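Local coordinates for protein 2,3-dihydroxy-2,3-dihydrophenylpropionate dehydrogenase (Pseudomonas sp. MC1, PDB 5XTF) that oxidises the cis-dihydrodiol of naphthalene to 1,2-dihydroxynaphthalene with NAD(+), as a tetrameric short-chain dehydrogenase/reductase of aromatic hydrocarbon breakdown, at residues B[23-28]-B[93-98]; B[110-115]-B[169-174]. One frame throughout, in Å; residues are numbered along the deposited sequence.

Contact 1: residues B[23-28]-B[93-98]; sequences QQVVSI and DRFGHL
Val25 faces Phe95, His97 and Leu98 at the point where helix 81-95 of the Rossmann fold ends and the chain turns toward strand 100-103, next to strand 25-28 in the parallel sheet. The two methyls of Val25 divide the work. Val25 CG1, anti to the backbone N (chi1 171°), lies 3.4 Å from His97 O and 4.2 Å from Leu98 CD1. Val25 CG2 touches both Phe95 CB, 3.8 Å away, and one face of the His97 imidazole, where it makes a CH-pi contact 4.2 Å from the ring centroid. One face of the Phe95 ring is covered by CG of the preceding Arg94, which lies over the ring centre. At His97, chi1 of 65° places CG between the backbone N and the carbonyl carbon and swings the ring back over Val25. His97 NE2 then donates to Gln23 O at 3.0 Å; the acceptor lies close to the ring plane, but the angle at the hydrogen is a bent 132°, and NE2 has a second, weak hydrogen bond to Asp99 OD2. Farther along the strand, Leu98 CD1 reaches Ser27 CB at 3.7 Å, while Ser27 OG turns to Ser51 OG on strand 49-54. Gly96, with positive phi, makes the turn out of the helix. The inner part is therefore apolar, built on Val25, Leu98 and Ser27 CB, whereas at the more exposed end a single imidazole pairs edge-on with a carbonyl and face-on with a methyl, an arrangement consistent with its rotation being fixed from two directions just ahead of strand 25-28.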
loop_
_atom_site.group_PDB
_atom_site.type_symbol
_atom_site.label_atom_id
_atom_site.label_comp_id
_atom_site.label_asym_id
_atom_site.label_seq_id
_atom_site.Cartn_x
_atom_site.Cartn_y
_atom_site.Cartn_z
ATOM N N GLN B 23 26.414 -23.622 12.067
ATOM C CA GLN B 23 27.216 -22.518 11.541
ATOM C C GLN B 23 26.536 -21.818 10.368
ATOM O O GLN B 23 26.305 -22.430 9.323
ATOM C CB GLN B 23 28.576 -23.031 11.104
ATOM C CG GLN B 23 29.494 -21.902 10.720
ATOM C CD GLN B 23 29.527 -20.827 11.799
ATOM O OE1 GLN B 23 29.027 -19.718 11.593
ATOM N NE2 GLN B 23 30.117 -21.150 12.959
ATOM N N GLN B 24 26.234 -20.530 10.529
ATOM C CA GLN B 24 25.587 -19.762 9.470
ATOM C C GLN B 24 26.601 -18.883 8.757
ATOM O O GLN B 24 27.588 -18.437 9.347
ATOM C CB GLN B 24 24.450 -18.883 10.002
ATOM C CG GLN B 24 23.322 -19.653 10.654
ATOM C CD GLN B 24 22.633 -20.586 9.692
ATOM O OE1 GLN B 24 21.848 -20.145 8.861
ATOM N NE2 GLN B 24 22.922 -21.886 9.798
ATOM N N VAL B 25 26.327 -18.628 7.476
ATOM C CA VAL B 25 27.213 -17.904 6.573
ATOM C C VAL B 25 26.387 -16.886 5.798
ATOM O O VAL B 25 25.358 -17.242 5.212
ATOM C CB VAL B 25 27.917 -18.862 5.598
ATOM C CG1 VAL B 25 28.642 -18.079 4.534
ATOM C CG2 VAL B 25 28.854 -19.799 6.353
ATOM N N VAL B 26 26.844 -15.633 5.775
ATOM C CA VAL B 26 26.139 -14.555 5.087
ATOM C C VAL B 26 27.091 -13.856 4.126
ATOM O O VAL B 26 28.273 -13.671 4.432
ATOM C CB VAL B 26 25.534 -13.535 6.075
ATOM C CG1 VAL B 26 26.620 -12.874 6.914
ATOM C CG2 VAL B 26 24.715 -12.478 5.329
ATOM N N SER B 27 26.566 -13.432 2.979
ATOM C CA SER B 27 27.346 -12.711 1.989
ATOM C C SER B 27 26.686 -11.371 1.677
ATOM O O SER B 27 25.502 -11.332 1.344
ATOM C CB SER B 27 27.475 -13.545 0.726
ATOM O OG SER B 27 28.283 -12.850 -0.185
ATOM N N ILE B 28 27.464 -10.289 1.734
ATOM C CA ILE B 28 26.961 -8.913 1.771
ATOM C C ILE B 28 27.607 -8.102 0.645
ATOM O O ILE B 28 28.829 -7.950 0.631
ATOM C CB ILE B 28 27.273 -8.268 3.136
ATOM C CG1 ILE B 28 26.756 -9.158 4.274
ATOM C CG2 ILE B 28 26.745 -6.834 3.218
ATOM C CD1 ILE B 28 27.260 -8.790 5.663
ATOM N N ASP B 93 33.942 -21.907 -1.181
ATOM C CA ASP B 93 35.264 -22.502 -1.013
ATOM C C ASP B 93 35.838 -22.194 0.356
ATOM O O ASP B 93 36.447 -23.058 0.990
ATOM C CB ASP B 93 36.199 -22.003 -2.107
ATOM C CG ASP B 93 35.802 -22.515 -3.477
ATOM O OD1 ASP B 93 35.074 -23.538 -3.541
ATOM O OD2 ASP B 93 36.230 -21.912 -4.487
ATOM N N ARG B 94 35.628 -20.980 0.841
ATOM C CA ARG B 94 36.132 -20.622 2.154
ATOM C C ARG B 94 35.247 -21.167 3.269
ATOM O O ARG B 94 35.757 -21.592 4.313
ATOM C CB ARG B 94 36.253 -19.106 2.257
ATOM C CG ARG B 94 36.632 -18.630 3.631
ATOM C CD ARG B 94 38.094 -18.859 3.870
ATOM N NE ARG B 94 38.463 -18.489 5.227
ATOM C CZ ARG B 94 38.743 -17.246 5.601
ATOM N NH1 ARG B 94 38.683 -16.256 4.712
ATOM N NH2 ARG B 94 39.081 -16.997 6.863
ATOM N N PHE B 95 33.924 -21.169 3.086
ATOM C CA PHE B 95 33.031 -21.529 4.181
ATOM C C PHE B 95 32.138 -22.734 3.911
ATOM O O PHE B 95 31.468 -23.197 4.842
ATOM C CB PHE B 95 32.145 -20.330 4.565
ATOM C CG PHE B 95 32.921 -19.136 5.069
ATOM C CD1 PHE B 95 33.744 -19.244 6.187
ATOM C CD2 PHE B 95 32.815 -17.905 4.433
ATOM C CE1 PHE B 95 34.463 -18.143 6.652
ATOM C CE2 PHE B 95 33.517 -16.802 4.891
ATOM C CZ PHE B 95 34.349 -16.916 5.997
ATOM N N GLY B 96 32.090 -23.256 2.693
ATOM C CA GLY B 96 31.376 -24.502 2.457
ATOM C C GLY B 96 29.953 -24.402 1.964
ATOM O O GLY B 96 29.541 -25.180 1.101
ATOM N N HIS B 97 29.192 -23.452 2.494
ATOM C CA HIS B 97 27.798 -23.257 2.107
ATOM C C HIS B 97 27.474 -21.772 2.248
ATOM O O HIS B 97 28.303 -20.973 2.691
ATOM C CB HIS B 97 26.862 -24.122 2.967
ATOM C CG HIS B 97 26.859 -23.729 4.410
ATOM N ND1 HIS B 97 27.780 -24.211 5.314
ATOM C CD2 HIS B 97 26.083 -22.853 5.096
ATOM C CE1 HIS B 97 27.559 -23.667 6.498
ATOM N NE2 HIS B 97 26.538 -22.836 6.394
ATOM N N LEU B 98 26.261 -21.394 1.854
ATOM C CA LEU B 98 25.804 -20.014 1.979
ATOM C C LEU B 98 24.387 -20.044 2.528
ATOM O O LEU B 98 23.519 -20.704 1.949
ATOM C CB LEU B 98 25.854 -19.283 0.632
ATOM C CG LEU B 98 25.292 -17.851 0.608
ATOM C CD1 LEU B 98 26.164 -16.881 1.418
ATOM C CD2 LEU B 98 25.166 -17.363 -0.799
#

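Contact 2: residues B[110-115]-B[169-174]; sequences YMLNIE and GSCYIA
Met111 and Gly169 bring their backbones together where the loop following strand 100-103 of this Rossmann-fold dehydrogenase passes the N-terminus of helix 170-190. Gly169 occupies the N-cap position of that helix, and its O accepts the first-turn bond from Ile173 N. The tight part is all main chain: Met111 CA stands 3.7 Å from Gly169 N, and Gly169 CA lies 3.9 Å from Leu112 O. Gly169 has no side chain to hold the two segments apart, and its CA sits directly against the loop backbone. Asp109 ties the same corner, its OD1 accepting from both Gly169 N and Met111 N and its OD2 from Tyr172 N. Side-chain packing is looser. Leu112 CD2 only grazes Cys171 SG at 4.5 Å, and the Leu112 side chain also rests on Lys120 and Ser124 of helix 118-150. Met111 starts away from the helix, but bends at chi2 and chi3 (-63° and -61°) curl its SD back over Gly169 N at the exposed margin. Ile114 comes no closer than CD1 to Ser170 OG; both residues pack on Phe137 of the second subunit, whose Glu189 also accepts a hydrogen bond from Ile114 N. Between loop and helix, water takes the place of direct bonding, bridging one carbonyl to N-H groups of the helix's first turn that have no earlier turn to serve them. One water donates to Leu112 O at 2.7 Å and accepts from Ser170 N; the other donates to Leu112 O at 2.9 Å and accepts from Cys171 N.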
loop_
_atom_site.group_PDB
_atom_site.type_symbol
_atom_site.label_atom_id
_atom_site.label_comp_id
_atom_site.label_asym_id
_atom_site.label_seq_id
_atom_site.Cartn_x
_atom_site.Cartn_y
_atom_site.Cartn_z
ATOM N N TYR B 110 20.848 12.179 -6.532
ATOM C CA TYR B 110 21.087 13.587 -6.204
ATOM C C TYR B 110 19.976 14.482 -6.759
ATOM O O TYR B 110 20.229 15.540 -7.340
ATOM C CB TYR B 110 22.475 14.030 -6.691
ATOM C CG TYR B 110 23.595 13.228 -6.052
ATOM C CD1 TYR B 110 24.222 13.671 -4.889
ATOM C CD2 TYR B 110 24.002 12.006 -6.587
ATOM C CE1 TYR B 110 25.232 12.928 -4.286
ATOM C CE2 TYR B 110 25.012 11.255 -5.988
ATOM C CZ TYR B 110 25.620 11.724 -4.840
ATOM O OH TYR B 110 26.620 10.996 -4.245
ATOM N N MET B 111 18.732 14.027 -6.585
ATOM C CA MET B 111 17.522 14.787 -6.913
ATOM C C MET B 111 17.479 15.222 -8.380
ATOM O O MET B 111 16.936 16.286 -8.699
ATOM C CB MET B 111 17.361 16.006 -5.995
ATOM C CG MET B 111 17.636 15.745 -4.516
ATOM S SD MET B 111 16.499 14.564 -3.758
ATOM C CE MET B 111 14.918 15.401 -3.984
ATOM N N LEU B 112 18.028 14.401 -9.280
ATOM C CA LEU B 112 18.025 14.705 -10.708
ATOM C C LEU B 112 16.618 15.058 -11.187
ATOM O O LEU B 112 15.688 14.265 -11.030
ATOM C CB LEU B 112 18.573 13.505 -11.485
ATOM C CG LEU B 112 18.517 13.668 -13.005
ATOM C CD1 LEU B 112 19.395 14.829 -13.445
ATOM C CD2 LEU B 112 18.899 12.398 -13.732
ATOM N N ASN B 113 16.460 16.259 -11.751
ATOM C CA ASN B 113 15.154 16.734 -12.207
ATOM C C ASN B 113 14.799 16.175 -13.577
ATOM O O ASN B 113 15.663 15.937 -14.421
ATOM C CB ASN B 113 15.112 18.258 -12.280
ATOM C CG ASN B 113 15.059 18.899 -10.915
ATOM O OD1 ASN B 113 14.020 18.895 -10.254
ATOM N ND2 ASN B 113 16.183 19.455 -10.478
ATOM N N ILE B 114 13.498 15.991 -13.801
ATOM C CA ILE B 114 13.031 15.457 -15.071
ATOM C C ILE B 114 13.139 16.487 -16.193
ATOM O O ILE B 114 13.071 16.113 -17.368
ATOM C CB ILE B 114 11.586 14.944 -14.912
ATOM C CG1 ILE B 114 11.131 14.149 -16.153
ATOM C CG2 ILE B 114 10.641 16.107 -14.588
ATOM C CD1 ILE B 114 11.835 12.803 -16.336
ATOM N N GLU B 115 13.323 17.771 -15.866
ATOM C CA GLU B 115 13.531 18.799 -16.884
ATOM C C GLU B 115 14.924 18.764 -17.503
ATOM O O GLU B 115 15.115 19.315 -18.588
ATOM C CB GLU B 115 13.297 20.191 -16.299
ATOM C CG GLU B 115 11.834 20.527 -16.026
ATOM C CD GLU B 115 11.565 20.768 -14.556
ATOM O OE1 GLU B 115 10.384 21.024 -14.195
ATOM O OE2 GLU B 115 12.545 20.696 -13.765
ATOM N N GLY B 169 15.212 11.946 -6.629
ATOM C CA GLY B 169 14.571 12.220 -7.894
ATOM C C GLY B 169 13.767 11.030 -8.360
ATOM O O GLY B 169 13.645 10.009 -7.682
ATOM N N SER B 170 13.216 11.158 -9.560
ATOM C CA SER B 170 12.282 10.144 -10.023
ATOM C C SER B 170 12.990 8.857 -10.407
ATOM O O SER B 170 12.414 7.776 -10.251
ATOM C CB SER B 170 11.467 10.678 -11.196
ATOM O OG SER B 170 12.317 11.029 -12.272
ATOM N N CYS B 171 14.224 8.939 -10.920
ATOM C CA CYS B 171 14.964 7.708 -11.200
ATOM C C CYS B 171 15.168 6.904 -9.925
ATOM O O CYS B 171 14.833 5.714 -9.867
ATOM C CB CYS B 171 16.314 8.013 -11.850
ATOM S SG CYS B 171 16.166 8.898 -13.419
ATOM N N TYR B 172 15.707 7.547 -8.887
ATOM C CA TYR B 172 15.956 6.841 -7.639
ATOM C C TYR B 172 14.671 6.250 -7.086
ATOM O O TYR B 172 14.641 5.073 -6.711
ATOM C CB TYR B 172 16.610 7.776 -6.615
ATOM C CG TYR B 172 17.008 7.084 -5.316
ATOM C CD1 TYR B 172 18.196 6.350 -5.217
ATOM C CD2 TYR B 172 16.199 7.170 -4.184
ATOM C CE1 TYR B 172 18.560 5.714 -4.028
ATOM C CE2 TYR B 172 16.563 6.537 -2.988
ATOM C CZ TYR B 172 17.739 5.818 -2.920
ATOM O OH TYR B 172 18.060 5.202 -1.732
ATOM N N ILE B 173 13.588 7.034 -7.061
ATOM C CA ILE B 173 12.353 6.547 -6.461
ATOM C C ILE B 173 11.790 5.388 -7.267
ATOM O O ILE B 173 11.283 4.410 -6.702
ATOM C CB ILE B 173 11.341 7.692 -6.302
ATOM C CG1 ILE B 173 11.841 8.652 -5.229
ATOM C CG2 ILE B 173 9.990 7.147 -5.911
ATOM C CD1 ILE B 173 10.956 9.813 -4.982
ATOM N N ALA B 174 11.910 5.457 -8.596
ATOM C CA ALA B 174 11.437 4.363 -9.437
ATOM C C ALA B 174 12.268 3.104 -9.216
ATOM O O ALA B 174 11.727 1.995 -9.178
ATOM C CB ALA B 174 11.462 4.789 -10.903
HETATM O O HOH W 1 13.083 13.562 -11.253
HETATM O O HOH W 2 15.880 11.413 -11.421
#

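In the fold
Contacts 1 and 2 lie on opposite sides of the chain's centre, with centres about 37 Å apart and nearest atoms about 16 Å apart, and share no helix or strand. Contact 1 sets strand 25-28 against the turn between helix 81-95 and strand 100-103, partly buried and untouched by other chains of the assembly; half its touching residues are buried, and it combines methyl packing with one direct hydrogen bond. Contact 2 is more buried, with a second subunit packing against it, yet joins a loop to a helix start through backbone proximity and water bridges. Of the two, contact 2 lies nearer a cofactor-binding residue in sequence, with Lys176 farther along its helix.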